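Local structure of VWFA domain-containing protein (Alicyclobacillus acidocaldarius subsp. acidocaldarius, 3RAG) at residues E29-A34 / I39-I44; M85-T90 / L163-R168; Q89-T94 / D131-H136; Q97-E102 / Q124-L129; A173-A178 / A222-S227. The protein is of unknown function but has a von Willebrand factor A-like fold and binds a sodium ion, consistent with the metal-dependent adhesion sites of its relatives. All blocks are in the same frame, centred on the assembly; numbering follows the deposited sequence.

Contact 1 (E29-A34 / I39-I44); sequences EAARRA and IVVNVI
At the apolar centre, one methyl of Val41 meets two alanines on successive turns of helix 27-36. Val41 CG2 lies 4.1 Å from Ala34 CB and equally far from Ala31 CB, so a single branch spans the small residues facing it. The valine presents this branch because CG1 is the methyl that lies anti to the backbone N (chi1 -175°), which puts CG2 beside the backbone N and against the helix. With nothing larger than a methyl on the helical side, the backbones come close: Ala31 CA and Val41 CA are 6.4 Å apart.

Toward the turn the backbones come nearer still and the contact becomes partly polar. Ala34 CB stands 4.2 Å from Ile39 CB. Beside this pair, Ile39 N donates to Ala34 O in a weak, bent hydrogen bond of 3.4 Å and 144°. This bond closes the short link between helix and strand. On the outer side of the same helix, Arg32 NH2 meets Glu29 OE1 at 2.6 Å in a salt bridge, the carboxylate oxygen sitting at the guanidinium edge and in its plane.

The pair forms the second half of the beta-alpha-beta unit made by strand 10-17, helix 27-36 and strand 40-46. Ile63 of helix 58-66 packs on both Ala31 and Val41. From helix 214-232, Ala222 and Leu225 cover Ile39, which also touches Arg11 and Ile13 of the adjacent strand 10-17.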
# COMPACT_ATOMS: atom_id res chain seq x y z
N GLU A 29 -15.60 1.78 -2.07
CA GLU A 29 -16.09 0.44 -2.40
C GLU A 29 -14.97 -0.44 -2.97
O GLU A 29 -14.91 -1.64 -2.70
CB GLU A 29 -17.24 0.56 -3.39
CG GLU A 29 -18.41 -0.30 -3.06
CD GLU A 29 -18.84 -0.12 -1.63
OE1 GLU A 29 -18.97 -1.15 -0.92
OE2 GLU A 29 -19.02 1.04 -1.21
N ALA A 30 -14.11 0.15 -3.79
CA ALA A 30 -12.97 -0.58 -4.35
C ALA A 30 -12.08 -1.10 -3.24
O ALA A 30 -11.61 -2.25 -3.27
CB ALA A 30 -12.16 0.32 -5.32
N ALA A 31 -11.84 -0.26 -2.22
CA ALA A 31 -10.98 -0.67 -1.12
C ALA A 31 -11.68 -1.77 -0.31
O ALA A 31 -11.03 -2.70 0.17
CB ALA A 31 -10.67 0.52 -0.20
N ARG A 32 -12.98 -1.63 -0.13
CA ARG A 32 -13.75 -2.64 0.62
C ARG A 32 -13.65 -4.00 -0.11
O ARG A 32 -13.42 -5.04 0.52
CB ARG A 32 -15.21 -2.19 0.78
CG ARG A 32 -16.03 -3.03 1.75
CD ARG A 32 -17.41 -2.38 1.95
NE ARG A 32 -17.28 -1.16 2.74
CZ ARG A 32 -17.73 0.04 2.38
NH1 ARG A 32 -17.55 1.08 3.17
NH2 ARG A 32 -18.37 0.19 1.23
N ARG A 33 -13.80 -3.99 -1.43
CA ARG A 33 -13.57 -5.21 -2.24
C ARG A 33 -12.18 -5.79 -2.06
O ARG A 33 -12.02 -7.00 -1.86
CB ARG A 33 -13.77 -4.93 -3.73
CG ARG A 33 -15.21 -4.78 -4.16
CD ARG A 33 -15.34 -4.75 -5.69
NE ARG A 33 -14.82 -3.53 -6.31
CZ ARG A 33 -15.50 -2.38 -6.40
NH1 ARG A 33 -16.72 -2.27 -5.88
NH2 ARG A 33 -14.95 -1.33 -7.00
N ALA A 34 -11.16 -4.94 -2.17
CA ALA A 34 -9.79 -5.39 -1.97
C ALA A 34 -9.60 -6.09 -0.62
O ALA A 34 -8.97 -7.15 -0.54
CB ALA A 34 -8.82 -4.21 -2.09
N ILE A 39 -6.23 -7.93 1.32
CA ILE A 39 -5.36 -6.82 0.94
C ILE A 39 -5.60 -5.65 1.88
O ILE A 39 -6.75 -5.35 2.20
CB ILE A 39 -5.65 -6.40 -0.51
CG1 ILE A 39 -5.34 -7.57 -1.45
CG2 ILE A 39 -4.84 -5.14 -0.93
CD1 ILE A 39 -6.00 -7.46 -2.82
N VAL A 40 -4.54 -4.97 2.30
CA VAL A 40 -4.71 -3.79 3.15
C VAL A 40 -4.44 -2.57 2.26
O VAL A 40 -3.46 -2.58 1.51
CB VAL A 40 -3.72 -3.80 4.34
CG1 VAL A 40 -3.59 -2.38 4.94
CG2 VAL A 40 -4.18 -4.83 5.40
N VAL A 41 -5.30 -1.55 2.34
CA VAL A 41 -5.13 -0.36 1.50
C VAL A 41 -4.77 0.81 2.42
O VAL A 41 -5.52 1.14 3.34
CB VAL A 41 -6.42 -0.00 0.71
CG1 VAL A 41 -6.18 1.18 -0.25
CG2 VAL A 41 -6.91 -1.22 -0.08
N ASN A 42 -3.60 1.40 2.16
CA ASN A 42 -3.11 2.57 2.90
C ASN A 42 -3.16 3.79 1.99
O ASN A 42 -3.05 3.66 0.76
CB ASN A 42 -1.65 2.35 3.31
CG ASN A 42 -1.48 1.25 4.36
OD1 ASN A 42 -0.51 0.47 4.34
ND2 ASN A 42 -2.41 1.19 5.26
N VAL A 43 -3.38 4.97 2.56
CA VAL A 43 -3.46 6.18 1.74
C VAL A 43 -2.60 7.28 2.35
O VAL A 43 -2.71 7.60 3.54
CB VAL A 43 -4.90 6.71 1.65
CG1 VAL A 43 -4.97 7.91 0.66
CG2 VAL A 43 -5.88 5.59 1.24
N ILE A 44 -1.75 7.87 1.51
CA ILE A 44 -1.05 9.09 1.89
C ILE A 44 -1.65 10.26 1.11
O ILE A 44 -1.64 10.27 -0.13
CB ILE A 44 0.46 9.00 1.57
CG1 ILE A 44 1.11 7.94 2.47
CG2 ILE A 44 1.12 10.37 1.71
CD1 ILE A 44 2.60 7.64 2.13

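Contact 2 (M85-T90 / L163-R168); sequences MMTHQT and LSLKVR
Leu165 and His88 run past one another in opposite directions, and the contact is built on one leucine methyl set obliquely against the imidazole. Leu165 CD2 comes to 3.7 Å from His88 NE2. The histidine has CG beside its own backbone N (chi1 -75°), a turn that brings the ring over to the leucine although the CB itself does not point there. The same leucine methyl also touches Thr87 at an angle, CD2 to CG2 at 4.2 Å, and thus bridges two consecutive residues of helix 79-106.

Arg168 adds its aliphatic part: its CD lies 4.2 Å from His88 CE1, again oblique to the ring. A type I turn from Leu165 to Arg168 brings the arginine round, with Arg168 N bonded to Leu165 O at 3.2 Å. The polar ends are held from elsewhere, His88 ND1 by the carboxylate of Glu130, and the guanidinium by the carbonyls of Glu130 and Val133, which should fix its orientation.

Leu165 also rests on Leu135 and Leu137 of strand 135-142. Neighbouring helices packed together on one face of a central sheet are characteristic of the doubly wound, Rossmann-like architecture of von Willebrand A domains.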
# COMPACT_ATOMS: atom_id res chain seq x y z
N MSE A 85 6.95 4.02 7.36
CA MSE A 85 6.30 3.77 8.65
C MSE A 85 4.97 3.05 8.49
O MSE A 85 4.67 2.12 9.25
CB MSE A 85 6.07 5.07 9.45
CG MSE A 85 5.26 4.89 10.76
SE MSE A 85 3.43 4.93 10.68
CE MSE A 85 3.12 6.64 10.24
N MSE A 86 4.14 3.50 7.55
CA MSE A 86 2.79 2.96 7.46
C MSE A 86 2.86 1.50 7.03
O MSE A 86 2.10 0.67 7.53
CB MSE A 86 1.91 3.74 6.47
CG MSE A 86 1.54 5.16 6.91
SE MSE A 86 0.78 6.11 5.51
CE MSE A 86 0.68 4.94 4.30
N THR A 87 3.74 1.23 6.07
CA THR A 87 3.85 -0.12 5.49
C THR A 87 4.26 -1.07 6.61
O THR A 87 3.63 -2.11 6.82
CB THR A 87 4.85 -0.15 4.33
OG1 THR A 87 4.39 0.72 3.30
CG2 THR A 87 4.99 -1.57 3.73
N HIS A 88 5.29 -0.70 7.35
CA HIS A 88 5.70 -1.54 8.49
C HIS A 88 4.65 -1.67 9.60
O HIS A 88 4.40 -2.77 10.12
CB HIS A 88 7.06 -1.09 9.04
CG HIS A 88 8.21 -1.50 8.15
ND1 HIS A 88 8.62 -2.81 8.02
CD2 HIS A 88 9.01 -0.77 7.35
CE1 HIS A 88 9.63 -2.87 7.18
NE2 HIS A 88 9.89 -1.64 6.75
N GLN A 89 4.01 -0.56 9.98
CA GLN A 89 3.05 -0.65 11.06
C GLN A 89 1.82 -1.48 10.69
O GLN A 89 1.34 -2.27 11.50
CB GLN A 89 2.69 0.75 11.57
CG GLN A 89 1.78 0.79 12.74
CD GLN A 89 1.65 2.20 13.30
OE1 GLN A 89 2.51 3.06 13.06
NE2 GLN A 89 0.57 2.45 14.04
N THR A 90 1.30 -1.33 9.47
CA THR A 90 0.15 -2.15 9.06
C THR A 90 0.55 -3.63 8.83
O THR A 90 -0.23 -4.52 9.16
CB THR A 90 -0.59 -1.56 7.79
OG1 THR A 90 0.33 -1.42 6.70
CG2 THR A 90 -1.23 -0.20 8.10
N LEU A 163 13.75 0.74 -1.91
CA LEU A 163 15.10 0.46 -1.44
C LEU A 163 15.09 0.07 0.03
O LEU A 163 15.80 -0.87 0.44
CB LEU A 163 16.04 1.65 -1.69
CG LEU A 163 16.37 1.91 -3.17
CD1 LEU A 163 17.31 3.09 -3.29
CD2 LEU A 163 16.97 0.68 -3.84
N SER A 164 14.29 0.75 0.84
CA SER A 164 14.24 0.43 2.27
C SER A 164 13.63 -0.95 2.53
O SER A 164 14.08 -1.68 3.42
CB SER A 164 13.45 1.49 3.04
OG SER A 164 12.06 1.33 2.83
N LEU A 165 12.61 -1.32 1.76
CA LEU A 165 11.98 -2.63 1.92
C LEU A 165 12.88 -3.79 1.48
O LEU A 165 12.72 -4.92 1.96
CB LEU A 165 10.64 -2.68 1.17
CG LEU A 165 9.56 -1.73 1.70
CD1 LEU A 165 8.38 -1.70 0.74
CD2 LEU A 165 9.07 -2.08 3.14
N LYS A 166 13.83 -3.52 0.59
CA LYS A 166 14.69 -4.57 0.07
C LYS A 166 15.65 -5.10 1.14
O LYS A 166 16.22 -6.16 0.98
CB LYS A 166 15.47 -4.06 -1.15
CG LYS A 166 15.79 -5.14 -2.18
CD LYS A 166 16.25 -4.56 -3.54
CE LYS A 166 17.57 -3.80 -3.42
NZ LYS A 166 18.19 -3.49 -4.74
N VAL A 167 15.83 -4.33 2.20
CA VAL A 167 16.67 -4.72 3.32
C VAL A 167 16.14 -5.98 4.02
O VAL A 167 16.91 -6.79 4.53
CB VAL A 167 16.76 -3.55 4.35
CG1 VAL A 167 17.47 -3.98 5.61
CG2 VAL A 167 17.46 -2.35 3.71
N ARG A 168 14.81 -6.14 4.03
CA ARG A 168 14.15 -7.31 4.63
C ARG A 168 14.68 -8.61 4.04
O ARG A 168 15.09 -8.64 2.89
CB ARG A 168 12.63 -7.25 4.37
CG ARG A 168 11.86 -6.09 5.02
CD ARG A 168 10.33 -6.31 4.85
NE ARG A 168 10.09 -7.20 3.71
CZ ARG A 168 9.41 -8.34 3.77
NH1 ARG A 168 8.85 -8.76 4.91
NH2 ARG A 168 9.29 -9.06 2.68

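Contact 3 (Q89-T94 / D131-H136); sequences QTMQMT and DEVALH
Helix-on-sheet packing is the element at work here: Met91, on the inner side of helix 79-106, meets Val133 and Leu135, where the chain leaves helix 116-132 and enters strand 135-142. The residue is modelled as selenomethionine, and its two outermost atoms divide the work. The terminal CE lies against the isobutyl group of Leu135, 3.9 Å from CD2 and 4.2 Å from CD1, whereas SE lies 4.3 Å from Val133 CG2.

The shape of the chain explains the division. Met91 extends away from its helix with CG anti to the backbone N (chi1 174°) and then bends sharply at the last torsion (chi3 15°), which folds CE off the line of the chain and onto the leucine. Leu135 meets it at a slant, with its own CG anti to N, a turn that carries the branches to Met91 although the CB does not point there.

Val133 is the first residue to depart from helical backbone angles after helix 116-132, and its CB points towards helix 79-106. Ile10, at the start of strand 10-17, touches Met91, Val133 and Leu135 alike and completes the apolar cluster. No hydrogen bond spans the two segments. The sheet instead takes up the backbone of Leu135, which pairs with Ala173 in strand 172-179. Helices packed against a central, mostly parallel sheet are characteristic of the alpha/beta/alpha sandwich of von Willebrand A domains.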
# COMPACT_ATOMS: atom_id res chain seq x y z
N GLN A 89 4.01 -0.56 9.98
CA GLN A 89 3.05 -0.65 11.06
C GLN A 89 1.82 -1.48 10.69
O GLN A 89 1.34 -2.27 11.50
CB GLN A 89 2.69 0.75 11.57
CG GLN A 89 1.78 0.79 12.74
CD GLN A 89 1.65 2.20 13.30
OE1 GLN A 89 2.51 3.06 13.06
NE2 GLN A 89 0.57 2.45 14.04
N THR A 90 1.30 -1.33 9.47
CA THR A 90 0.15 -2.15 9.06
C THR A 90 0.55 -3.63 8.83
O THR A 90 -0.23 -4.52 9.16
CB THR A 90 -0.59 -1.56 7.79
OG1 THR A 90 0.33 -1.42 6.70
CG2 THR A 90 -1.23 -0.20 8.10
N MSE A 91 1.75 -3.88 8.30
CA MSE A 91 2.26 -5.26 8.18
C MSE A 91 2.34 -5.89 9.58
O MSE A 91 1.88 -7.02 9.81
CB MSE A 91 3.64 -5.30 7.45
CG MSE A 91 4.35 -6.70 7.39
SE MSE A 91 5.58 -6.90 6.02
CE MSE A 91 5.71 -5.14 5.63
N GLN A 92 2.85 -5.13 10.53
CA GLN A 92 2.94 -5.63 11.90
C GLN A 92 1.56 -5.98 12.48
O GLN A 92 1.38 -7.04 13.04
CB GLN A 92 3.65 -4.65 12.82
CG GLN A 92 3.76 -5.17 14.25
CD GLN A 92 4.41 -4.20 15.22
OE1 GLN A 92 4.41 -2.99 15.01
NE2 GLN A 92 4.98 -4.74 16.29
N MSE A 93 0.59 -5.08 12.33
CA MSE A 93 -0.76 -5.36 12.82
C MSE A 93 -1.40 -6.59 12.16
O MSE A 93 -2.05 -7.41 12.83
CB MSE A 93 -1.66 -4.11 12.69
CG MSE A 93 -1.32 -3.04 13.74
SE MSE A 93 -2.31 -1.51 13.67
CE MSE A 93 -1.74 -0.76 12.17
N THR A 94 -1.23 -6.72 10.84
CA THR A 94 -1.80 -7.85 10.13
C THR A 94 -1.17 -9.16 10.64
O THR A 94 -1.86 -10.15 10.88
CB THR A 94 -1.58 -7.71 8.61
OG1 THR A 94 -2.31 -6.55 8.14
CG2 THR A 94 -2.07 -8.94 7.88
N ASP A 131 10.00 -9.55 9.00
CA ASP A 131 11.21 -9.54 8.18
C ASP A 131 11.19 -10.57 7.05
O ASP A 131 11.79 -10.35 5.99
CB ASP A 131 12.46 -9.79 9.05
CG ASP A 131 13.74 -9.83 8.24
OD1 ASP A 131 14.10 -8.80 7.63
OD2 ASP A 131 14.39 -10.90 8.20
N GLU A 132 10.51 -11.69 7.29
CA GLU A 132 10.67 -12.89 6.45
C GLU A 132 9.55 -13.23 5.48
O GLU A 132 9.79 -13.92 4.50
CB GLU A 132 10.98 -14.11 7.33
CG GLU A 132 12.31 -14.03 7.99
CD GLU A 132 12.60 -15.23 8.88
OE1 GLU A 132 11.76 -16.15 8.93
OE2 GLU A 132 13.67 -15.23 9.53
N VAL A 133 8.34 -12.75 5.73
CA VAL A 133 7.25 -13.05 4.80
C VAL A 133 7.48 -12.33 3.47
O VAL A 133 8.19 -11.33 3.41
CB VAL A 133 5.83 -12.70 5.35
CG1 VAL A 133 5.54 -13.42 6.69
CG2 VAL A 133 5.62 -11.17 5.50
N ALA A 134 6.88 -12.86 2.41
CA ALA A 134 6.86 -12.15 1.14
C ALA A 134 5.98 -10.91 1.31
O ALA A 134 5.01 -10.92 2.07
CB ALA A 134 6.33 -13.07 0.01
N LEU A 135 6.35 -9.83 0.63
CA LEU A 135 5.58 -8.60 0.68
C LEU A 135 5.22 -8.26 -0.75
O LEU A 135 6.11 -8.07 -1.59
CB LEU A 135 6.41 -7.46 1.28
CG LEU A 135 5.81 -6.05 1.16
CD1 LEU A 135 4.40 -6.03 1.75
CD2 LEU A 135 6.72 -5.05 1.85
N HIS A 136 3.92 -8.22 -1.05
CA HIS A 136 3.48 -7.85 -2.40
C HIS A 136 2.80 -6.50 -2.27
O HIS A 136 1.86 -6.36 -1.51
CB HIS A 136 2.48 -8.85 -2.95
CG HIS A 136 3.04 -10.22 -3.15
ND1 HIS A 136 2.25 -11.31 -3.47
CD2 HIS A 136 4.31 -10.68 -3.08
CE1 HIS A 136 3.02 -12.38 -3.59
NE2 HIS A 136 4.27 -12.02 -3.36

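Contact 4 (Q97-E102 / Q124-L129); sequences QVVNQE and QVVEKL
This is an apolar helix-helix contact in the hairpin formed by helices 79-106 and 116-132, centred about 20 Å from the centre of the chain. It turns on Val99, whose CG2 meets three residues of the partner helix. That methyl is 3.5 Å from Leu129 CD1, tighter than usual for two carbons, 3.9 Å from Val126 CG2 and 4.3 Å from Val125 CG1.

Val99 CG1 occupies the position anti to the backbone N (chi1 168°), which leaves CG2 beside that N and directed into the partner. The side chains of Val126 and Leu129 each cross it at a slant. Being one turn apart, these two present their methyls to the same branch.

The two segments run obliquely antiparallel: their directions differ by 130° and their axes approach to 10.3 Å. The nearest CA atoms of the two segments are those of Val99 and Val126, 7.2 Å apart. Leu129 also packs on Leu95, a turn earlier in the first helix, and on Thr5 of helix 3-7. Near the hairpin's connection, Asn100 OD1 accepts hydrogen bonds from Ser110 and Thr111.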
# COMPACT_ATOMS: atom_id res chain seq x y z
N GLN A 97 -2.36 -10.31 13.98
CA GLN A 97 -3.66 -10.95 13.87
C GLN A 97 -3.49 -12.37 13.39
O GLN A 97 -4.16 -13.28 13.88
CB GLN A 97 -4.59 -10.17 12.91
CG GLN A 97 -4.76 -8.69 13.25
CD GLN A 97 -5.43 -7.85 12.13
OE1 GLN A 97 -5.26 -8.12 10.92
NE2 GLN A 97 -6.18 -6.83 12.53
N VAL A 98 -2.62 -12.58 12.40
CA VAL A 98 -2.37 -13.92 11.89
C VAL A 98 -1.87 -14.84 13.00
O VAL A 98 -2.33 -15.98 13.14
CB VAL A 98 -1.34 -13.91 10.73
CG1 VAL A 98 -0.86 -15.32 10.41
CG2 VAL A 98 -1.94 -13.24 9.49
N VAL A 99 -0.92 -14.34 13.79
CA VAL A 99 -0.33 -15.17 14.84
C VAL A 99 -1.36 -15.47 15.93
O VAL A 99 -1.43 -16.59 16.46
CB VAL A 99 0.93 -14.53 15.42
CG1 VAL A 99 1.36 -15.24 16.69
CG2 VAL A 99 2.05 -14.56 14.39
N ASN A 100 -2.17 -14.47 16.26
CA ASN A 100 -3.22 -14.68 17.25
C ASN A 100 -4.20 -15.78 16.80
O ASN A 100 -4.55 -16.66 17.58
CB ASN A 100 -3.94 -13.38 17.55
CG ASN A 100 -4.78 -13.46 18.79
OD1 ASN A 100 -4.24 -13.62 19.90
ND2 ASN A 100 -6.10 -13.39 18.63
N GLN A 101 -4.62 -15.74 15.54
CA GLN A 101 -5.47 -16.80 15.01
C GLN A 101 -4.86 -18.20 15.04
O GLN A 101 -5.56 -19.20 15.23
CB GLN A 101 -5.89 -16.44 13.57
CG GLN A 101 -7.37 -16.62 13.32
CD GLN A 101 -8.23 -15.85 14.31
OE1 GLN A 101 -7.91 -14.71 14.67
NE2 GLN A 101 -9.33 -16.45 14.74
N GLU A 102 -3.55 -18.30 14.81
CA GLU A 102 -2.85 -19.57 14.85
C GLU A 102 -2.81 -20.06 16.29
O GLU A 102 -2.97 -21.25 16.55
CB GLU A 102 -1.42 -19.41 14.33
CG GLU A 102 -1.27 -19.56 12.85
CD GLU A 102 -1.64 -20.95 12.38
OE1 GLU A 102 -0.86 -21.89 12.65
OE2 GLU A 102 -2.72 -21.09 11.77
N GLN A 124 8.28 -11.83 19.30
CA GLN A 124 9.51 -12.11 18.56
C GLN A 124 9.20 -12.88 17.28
O GLN A 124 9.80 -12.63 16.24
CB GLN A 124 10.52 -12.88 19.41
CG GLN A 124 11.34 -12.00 20.32
CD GLN A 124 12.42 -12.77 21.07
OE1 GLN A 124 12.38 -14.00 21.15
NE2 GLN A 124 13.40 -12.05 21.62
N VAL A 125 8.25 -13.81 17.36
CA VAL A 125 7.76 -14.50 16.18
C VAL A 125 7.18 -13.51 15.16
O VAL A 125 7.46 -13.62 13.95
CB VAL A 125 6.71 -15.57 16.55
CG1 VAL A 125 5.93 -16.03 15.34
CG2 VAL A 125 7.40 -16.76 17.23
N VAL A 126 6.41 -12.53 15.64
CA VAL A 126 5.82 -11.52 14.76
C VAL A 126 6.90 -10.66 14.10
O VAL A 126 6.82 -10.37 12.91
CB VAL A 126 4.82 -10.61 15.51
CG1 VAL A 126 4.35 -9.45 14.59
CG2 VAL A 126 3.63 -11.42 15.99
N GLU A 127 7.90 -10.26 14.87
CA GLU A 127 9.01 -9.48 14.32
C GLU A 127 9.76 -10.27 13.26
O GLU A 127 10.18 -9.73 12.24
CB GLU A 127 9.99 -9.04 15.42
CG GLU A 127 9.38 -8.05 16.40
CD GLU A 127 10.37 -7.57 17.43
OE1 GLU A 127 9.93 -7.02 18.47
OE2 GLU A 127 11.59 -7.73 17.19
N LYS A 128 9.92 -11.57 13.50
CA LYS A 128 10.56 -12.43 12.52
C LYS A 128 9.71 -12.49 11.25
O LYS A 128 10.23 -12.34 10.14
CB LYS A 128 10.80 -13.83 13.10
CG LYS A 128 11.51 -14.82 12.16
CD LYS A 128 11.71 -16.18 12.86
CE LYS A 128 12.61 -17.11 12.05
NZ LYS A 128 13.98 -16.55 11.93
N LEU A 129 8.39 -12.67 11.42
CA LEU A 129 7.50 -12.67 10.26
C LEU A 129 7.60 -11.34 9.49
O LEU A 129 7.62 -11.32 8.26
CB LEU A 129 6.04 -12.89 10.68
CG LEU A 129 5.76 -14.34 11.14
CD1 LEU A 129 4.41 -14.43 11.83
CD2 LEU A 129 5.81 -15.25 9.92

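Contact 5 (A173-A178 / A222-S227); sequences AVSVIA and ADLLLS
Leu224 touches two side chains of strand 172-179 with one methyl, CD1, which lies 3.7 Å from Ile177 CG2 and 3.8 Å from Ser175 OG. The leucine is well extended for this reach. Its CG sits beside the backbone N (chi1 -73°), and CD1 then continues almost anti to CA (chi2 166°), making this branch the one that arrives at the sheet.

Ile177 adopts a less common conformation for its first torsion. At chi1 66° its CG1 takes the crowded position between the backbone N and the carbonyl carbon, and the shorter branch, CG2, is turned beside the N, where it receives the leucine. The ethyl arm is straight beyond that point, and the two side chains run past each other in opposite directions.

Helix 214-232 here lies on the sheet of the von Willebrand A-like fold, and alternation along the strand decides who takes part: Ser175 and Ile177 face the helix, while Val176 between them points to the other side and packs on Val190 and Leu141. The same helix adds His220 and Ala221 against Ile177.

The approach of Ser175 to Leu224 is a plain van der Waals contact, for the hydroxyl, with OG turned anti to the backbone N, has its polar partner in the carbonyl of Gln191 on strand 188-194, the antiparallel edge strand. That hydrogen bond satisfies a buried polar atom beside an apolar methyl. Next along the helix, Leu225 packs on His136 and Val138 of strand 135-142.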
# COMPACT_ATOMS: atom_id res chain seq x y z
N ALA A 173 7.94 -7.85 -3.91
CA ALA A 173 7.40 -7.71 -5.25
C ALA A 173 6.63 -6.41 -5.27
O ALA A 173 5.60 -6.29 -4.62
CB ALA A 173 6.49 -8.89 -5.60
N VAL A 174 7.15 -5.42 -5.98
CA VAL A 174 6.48 -4.11 -6.06
C VAL A 174 6.08 -3.82 -7.49
O VAL A 174 6.87 -3.98 -8.44
CB VAL A 174 7.38 -2.98 -5.49
CG1 VAL A 174 8.68 -2.89 -6.27
CG2 VAL A 174 6.66 -1.63 -5.51
N SER A 175 4.84 -3.37 -7.66
CA SER A 175 4.37 -2.91 -8.96
C SER A 175 3.92 -1.47 -8.78
O SER A 175 3.54 -1.07 -7.67
CB SER A 175 3.18 -3.77 -9.41
OG SER A 175 2.61 -3.27 -10.61
N VAL A 176 3.96 -0.68 -9.85
CA VAL A 176 3.53 0.71 -9.74
C VAL A 176 2.50 0.99 -10.82
O VAL A 176 2.65 0.58 -11.98
CB VAL A 176 4.74 1.68 -9.93
CG1 VAL A 176 4.28 3.14 -9.90
CG2 VAL A 176 5.85 1.38 -8.89
N ILE A 177 1.42 1.64 -10.42
CA ILE A 177 0.49 2.14 -11.41
C ILE A 177 0.24 3.61 -11.20
O ILE A 177 0.40 4.13 -10.09
CB ILE A 177 -0.84 1.37 -11.44
CG1 ILE A 177 -1.61 1.57 -10.17
CG2 ILE A 177 -0.63 -0.12 -11.63
CD1 ILE A 177 -2.84 0.66 -10.13
N ALA A 178 -0.14 4.27 -12.29
CA ALA A 178 -0.51 5.68 -12.27
C ALA A 178 -1.99 5.81 -12.62
O ALA A 178 -2.53 5.02 -13.39
CB ALA A 178 0.31 6.44 -13.31
N ALA A 222 -5.70 -4.26 -7.02
CA ALA A 222 -6.13 -5.52 -6.40
C ALA A 222 -6.04 -6.65 -7.41
O ALA A 222 -5.64 -7.76 -7.07
CB ALA A 222 -7.55 -5.39 -5.85
N ASP A 223 -6.43 -6.35 -8.65
CA ASP A 223 -6.31 -7.33 -9.74
C ASP A 223 -4.87 -7.82 -9.91
O ASP A 223 -4.63 -9.02 -10.09
CB ASP A 223 -6.79 -6.74 -11.08
CG ASP A 223 -8.30 -6.79 -11.23
OD1 ASP A 223 -8.99 -7.19 -10.27
OD2 ASP A 223 -8.81 -6.41 -12.31
N LEU A 224 -3.93 -6.88 -9.90
CA LEU A 224 -2.51 -7.20 -10.03
C LEU A 224 -2.05 -8.11 -8.91
O LEU A 224 -1.32 -9.09 -9.15
CB LEU A 224 -1.66 -5.92 -10.05
CG LEU A 224 -1.75 -5.10 -11.34
CD1 LEU A 224 -1.15 -3.71 -11.13
CD2 LEU A 224 -1.05 -5.84 -12.47
N LEU A 225 -2.46 -7.80 -7.68
CA LEU A 225 -2.07 -8.60 -6.52
C LEU A 225 -2.61 -10.02 -6.62
O LEU A 225 -1.91 -11.00 -6.34
CB LEU A 225 -2.53 -7.93 -5.20
CG LEU A 225 -1.75 -6.66 -4.81
CD1 LEU A 225 -2.50 -5.84 -3.75
CD2 LEU A 225 -0.31 -6.99 -4.33
N LEU A 226 -3.87 -10.14 -7.02
CA LEU A 226 -4.49 -11.45 -7.13
C LEU A 226 -3.89 -12.28 -8.27
O LEU A 226 -3.70 -13.48 -8.13
CB LEU A 226 -6.01 -11.30 -7.29
CG LEU A 226 -6.71 -10.64 -6.08
CD1 LEU A 226 -8.19 -10.43 -6.36
CD2 LEU A 226 -6.51 -11.44 -4.80
N SER A 227 -3.59 -11.64 -9.40
CA SER A 227 -2.94 -12.33 -10.51
C SER A 227 -1.55 -12.79 -10.12
O SER A 227 -1.11 -13.89 -10.49
CB SER A 227 -2.83 -11.43 -11.74
OG SER A 227 -4.11 -11.01 -12.16

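From the N terminus, contact 1 comes first and closes the tightest loop, only four residues long, within the first beta-alpha-beta unit. Contacts 2 and 3 then both begin on helix 79-106 and share Gln89 and Thr90. Contact 2 closes the longest loop, running to the end of helix 151-165; contact 3 falls within its span, and contact 4, the helical hairpin, lies within both. Contact 5 follows in series, and no pair crosses. Contacts 1, 3 and 5 all reach the one central sheet, with the strands of contacts 3 and 5 adjacent. Ala34 and Ile39 of contact 1 pack on the helix of contact 5, joining early and late parts of the chain.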